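Local atomic coordinates of 3-oxosteroid 1-dehydrogenase (Sterolibacterium denitrificans, PDB entry 7P18), a protein that probably oxidises 3-oxosteroids to their 3-oxo-Delta(1) products, using FAD as cofactor. Residues A162-T165 with A166-H170; L136-A139 with A140-G143. All coordinates share one frame; numbering follows the deposited sequence.

Contact 1: A162-T165 with A166-H170; sequences ASMT and ATEAH
The Glu168 carboxylate is engaged on both faces, by Thr165 on one and by a water on the other. From one face the backbone N of Thr165 donates to OE1 (3.1 Å), coming in 46° out of the carboxylate plane; Thr165 OG1 lies over the same face, 3.5 Å from Glu168 CD. From the opposite face the water donates to OE1 and also to Ser163 O. Close to the plane, Met164 CA packs against OE1 at 3.3 Å, while OE2 has a long, weak ion pair with Lys185. Thr165 returns the bond: its OG1 accepts from Glu168 N (2.9 Å, N-H...O 162°). This oxygen is set between the backbone N and the carbonyl carbon (chi1 63°), facing the start of helix 166-174. Reciprocal bonds of this kind make a capping box with Thr165 as N-cap, followed by the helical bond Ala169 N to Thr165 O (2.8 Å). The Met164 side chain, bent at chi3, brings CE to 3.9 Å from Ala169 CB. The N-H groups of Thr165 and Glu168 thus gain side-chain acceptors, and Glu168 OE1, gripped by two donors, would probably keep its negative charge close to the positive end of the helix dipole.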
loop_
_atom_site.group_PDB
_atom_site.type_symbol
_atom_site.label_atom_id
_atom_site.label_comp_id
_atom_site.label_asym_id
_atom_site.label_seq_id
_atom_site.Cartn_x
_atom_site.Cartn_y
_atom_site.Cartn_z
ATOM N N ALA A 162 1.729 3.959 20.194
ATOM C CA ALA A 162 0.348 4.488 20.186
ATOM C C ALA A 162 -0.168 4.586 18.745
ATOM O O ALA A 162 0.516 5.177 17.897
ATOM C CB ALA A 162 0.300 5.824 20.880
ATOM N N SER A 163 -1.325 3.984 18.495
ATOM C CA SER A 163 -1.981 3.989 17.154
ATOM C C SER A 163 -2.449 5.418 16.857
ATOM O O SER A 163 -2.981 6.066 17.798
ATOM C CB SER A 163 -3.092 3.019 17.118
ATOM O OG SER A 163 -2.585 1.689 17.201
ATOM N N MET A 164 -2.251 5.893 15.616
ATOM C CA MET A 164 -2.872 7.156 15.123
ATOM C C MET A 164 -3.507 6.950 13.743
ATOM O O MET A 164 -3.072 6.047 13.000
ATOM C CB MET A 164 -1.820 8.252 15.000
ATOM C CG MET A 164 -1.096 8.539 16.333
ATOM S SD MET A 164 0.244 9.721 16.111
ATOM C CE MET A 164 1.119 9.055 14.676
ATOM N N THR A 165 -4.488 7.793 13.410
ATOM C CA THR A 165 -5.033 7.948 12.043
ATOM C C THR A 165 -4.022 8.759 11.261
ATOM O O THR A 165 -3.206 9.464 11.894
ATOM C CB THR A 165 -6.390 8.658 12.060
ATOM O OG1 THR A 165 -6.193 9.980 12.579
ATOM C CG2 THR A 165 -7.397 7.903 12.894
ATOM N N ALA A 166 -4.052 8.667 9.942
ATOM C CA ALA A 166 -3.231 9.506 9.039
ATOM C C ALA A 166 -3.591 10.973 9.276
ATOM O O ALA A 166 -2.684 11.819 9.260
ATOM C CB ALA A 166 -3.421 9.122 7.597
ATOM N N THR A 167 -4.869 11.256 9.514
ATOM C CA THR A 167 -5.333 12.638 9.805
ATOM C C THR A 167 -4.614 13.152 11.070
ATOM O O THR A 167 -3.948 14.194 10.966
ATOM C CB THR A 167 -6.855 12.683 9.965
ATOM O OG1 THR A 167 -7.418 12.136 8.760
ATOM C CG2 THR A 167 -7.350 14.093 10.219
ATOM N N GLU A 168 -4.748 12.428 12.185
ATOM C CA GLU A 168 -4.129 12.760 13.506
ATOM C C GLU A 168 -2.627 12.899 13.307
ATOM O O GLU A 168 -2.057 13.880 13.790
ATOM C CB GLU A 168 -4.355 11.676 14.559
ATOM C CG GLU A 168 -5.683 11.725 15.270
ATOM C CD GLU A 168 -5.906 10.459 16.045
ATOM O OE1 GLU A 168 -5.068 9.553 15.885
ATOM O OE2 GLU A 168 -6.933 10.357 16.772
ATOM N N ALA A 169 -2.015 11.950 12.605
ATOM C CA ALA A 169 -0.572 11.958 12.280
ATOM C C ALA A 169 -0.227 13.255 11.559
ATOM O O ALA A 169 0.478 14.040 12.180
ATOM C CB ALA A 169 -0.174 10.752 11.448
ATOM N N HIS A 170 -0.715 13.443 10.320
ATOM C CA HIS A 170 -0.185 14.344 9.252
ATOM C C HIS A 170 0.310 15.668 9.850
ATOM O O HIS A 170 1.340 16.187 9.388
ATOM C CB HIS A 170 -1.236 14.592 8.153
ATOM C CG HIS A 170 -0.892 15.722 7.255
ATOM N ND1 HIS A 170 -1.445 16.971 7.424
ATOM C CD2 HIS A 170 -0.070 15.821 6.204
ATOM C CE1 HIS A 170 -0.959 17.797 6.534
ATOM N NE2 HIS A 170 -0.096 17.119 5.792
HETATM O O HOH W 1 -4.117 8.553 18.166
#

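Contact 2: L136-A139 with A140-G143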
loop_
_atom_site.group_PDB
_atom_site.type_symbol
_atom_site.label_atom_id
_atom_site.label_comp_id
_atom_site.label_asym_id
_atom_site.label_seq_id
_atom_site.Cartn_x
_atom_site.Cartn_y
_atom_site.Cartn_z
ATOM N N LEU A 136 -9.970 4.892 14.455
ATOM C CA LEU A 136 -9.330 3.919 15.393
ATOM C C LEU A 136 -10.357 2.849 15.769
ATOM O O LEU A 136 -11.547 3.166 15.996
ATOM C CB LEU A 136 -8.794 4.653 16.625
ATOM C CG LEU A 136 -7.688 5.680 16.411
ATOM C CD1 LEU A 136 -7.243 6.252 17.757
ATOM C CD2 LEU A 136 -6.482 5.093 15.698
ATOM N N PHE A 137 -9.930 1.596 15.758
ATOM C CA PHE A 137 -10.769 0.422 16.041
ATOM C C PHE A 137 -10.296 -0.212 17.366
ATOM O O PHE A 137 -9.058 -0.312 17.622
ATOM C CB PHE A 137 -10.698 -0.572 14.879
ATOM C CG PHE A 137 -11.647 -1.716 15.047
ATOM C CD1 PHE A 137 -12.950 -1.607 14.631
ATOM C CD2 PHE A 137 -11.250 -2.883 15.674
ATOM C CE1 PHE A 137 -13.841 -2.645 14.825
ATOM C CE2 PHE A 137 -12.140 -3.912 15.889
ATOM C CZ PHE A 137 -13.437 -3.794 15.444
ATOM N N ASP A 138 -11.271 -0.675 18.144
ATOM C CA ASP A 138 -11.100 -1.305 19.481
ATOM C C ASP A 138 -10.838 -2.800 19.323
ATOM O O ASP A 138 -11.809 -3.541 19.154
ATOM C CB ASP A 138 -12.366 -1.081 20.310
ATOM C CG ASP A 138 -12.254 -1.552 21.751
ATOM O OD1 ASP A 138 -11.127 -1.921 22.179
ATOM O OD2 ASP A 138 -13.289 -1.494 22.415
ATOM N N ALA A 139 -9.564 -3.213 19.347
ATOM C CA ALA A 139 -9.133 -4.631 19.246
ATOM C C ALA A 139 -9.735 -5.501 20.360
ATOM O O ALA A 139 -9.849 -6.749 20.151
ATOM C CB ALA A 139 -7.628 -4.690 19.274
ATOM N N ALA A 140 -10.134 -4.926 21.501
ATOM C CA ALA A 140 -10.794 -5.714 22.576
ATOM C C ALA A 140 -12.029 -6.401 22.003
ATOM O O ALA A 140 -12.328 -7.528 22.431
ATOM C CB ALA A 140 -11.143 -4.850 23.771
ATOM N N LEU A 141 -12.692 -5.806 20.994
ATOM C CA LEU A 141 -13.911 -6.422 20.382
ATOM C C LEU A 141 -13.562 -7.737 19.686
ATOM O O LEU A 141 -14.480 -8.541 19.423
ATOM C CB LEU A 141 -14.568 -5.445 19.401
ATOM C CG LEU A 141 -15.020 -4.102 19.973
ATOM C CD1 LEU A 141 -15.440 -3.161 18.845
ATOM C CD2 LEU A 141 -16.172 -4.270 20.947
ATOM N N LEU A 142 -12.282 -8.001 19.400
ATOM C CA LEU A 142 -11.874 -9.272 18.755
ATOM C C LEU A 142 -11.792 -10.443 19.756
ATOM O O LEU A 142 -11.689 -11.595 19.281
ATOM C CB LEU A 142 -10.523 -9.058 18.076
ATOM C CG LEU A 142 -10.558 -8.078 16.902
ATOM C CD1 LEU A 142 -9.143 -7.739 16.497
ATOM C CD2 LEU A 142 -11.356 -8.672 15.747
ATOM N N GLY A 143 -11.790 -10.178 21.064
ATOM C CA GLY A 143 -11.450 -11.203 22.071
ATOM C C GLY A 143 -10.154 -11.914 21.691
ATOM O O GLY A 143 -9.180 -11.227 21.284
HETATM O O HOH W 2 -8.885 -8.739 22.301
#
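An Asx turn ends strand 131-138 and starts a short 3-10 segment, with Asp138 as the residue whose side chain reaches forward to the N-H of Ala140. OD1 of Asp138 accepts from Ala140 N at 3.2 Å, a bent bond (N-H...O 142°) whose donor stands 60° out of the carboxylate plane. With CG anti to its own N (chi1 -174°) and beside the carbonyl carbon, the carboxylate is held over the start of the turn, and OD1 also lies 3.3 Å from Ala140 CB. The same oxygen forms a salt bridge with Arg204, so this one atom serves both the turn and Arg204, just before strand 205-206.

The backbone oxygen of Asp138 takes the N-H of Leu141 at 3.0 Å, and one residue on, Ala139 O takes that of Leu142 at 2.8 Å. Both carbonyls are met from above their planes, consistent with the tight 3-10 winding. A water donates to Ala139 O and to Gly143 O, tying the two ends of the turn together. The Leu141 side chain crosses that of Asp138 at about a right angle; its CD1 lies 4.0 Å from Asp138 CB and, at an oblique approach, 4.0 Å from CZ of the Phe137 ring.

Backbone hydrogen bonds join Phe137 to Arg206 and Ala139 to Arg204, continuing the antiparallel pairing of strands 131-138 and 205-206. Phe137 and Leu142 both pack on Ala214 of helix 208-222, Leu142 also touches His218 and Tyr42, and Leu141 meets Thr106.

How the contacts relate
The two contacts follow each other along the chain, contact 2 closing strand 131-138 and contact 1 opening helix 166-174, with centres about 17 Å apart. Leu136, at the start of segment 136-139, packs on contact 1: its CD2 lies 4.0 Å from Met164 C, and its CD1 is 4.2 Å from Glu168 OE2. Strand 131-138 also reaches contact 1 through Glu133, which accepts from Ala166 N and is hydrogen-bonded to Thr167 OG1. Only contact 1 reaches the steroid: the side chain of Ala166 is about 4 Å from bound androsta-1,4-diene-3,17-dione and about 7 Å from Gly50 and Ala52 of the FAD site, Ala52 also lining the steroid pocket. Contact 2 is structural packing away from these sites.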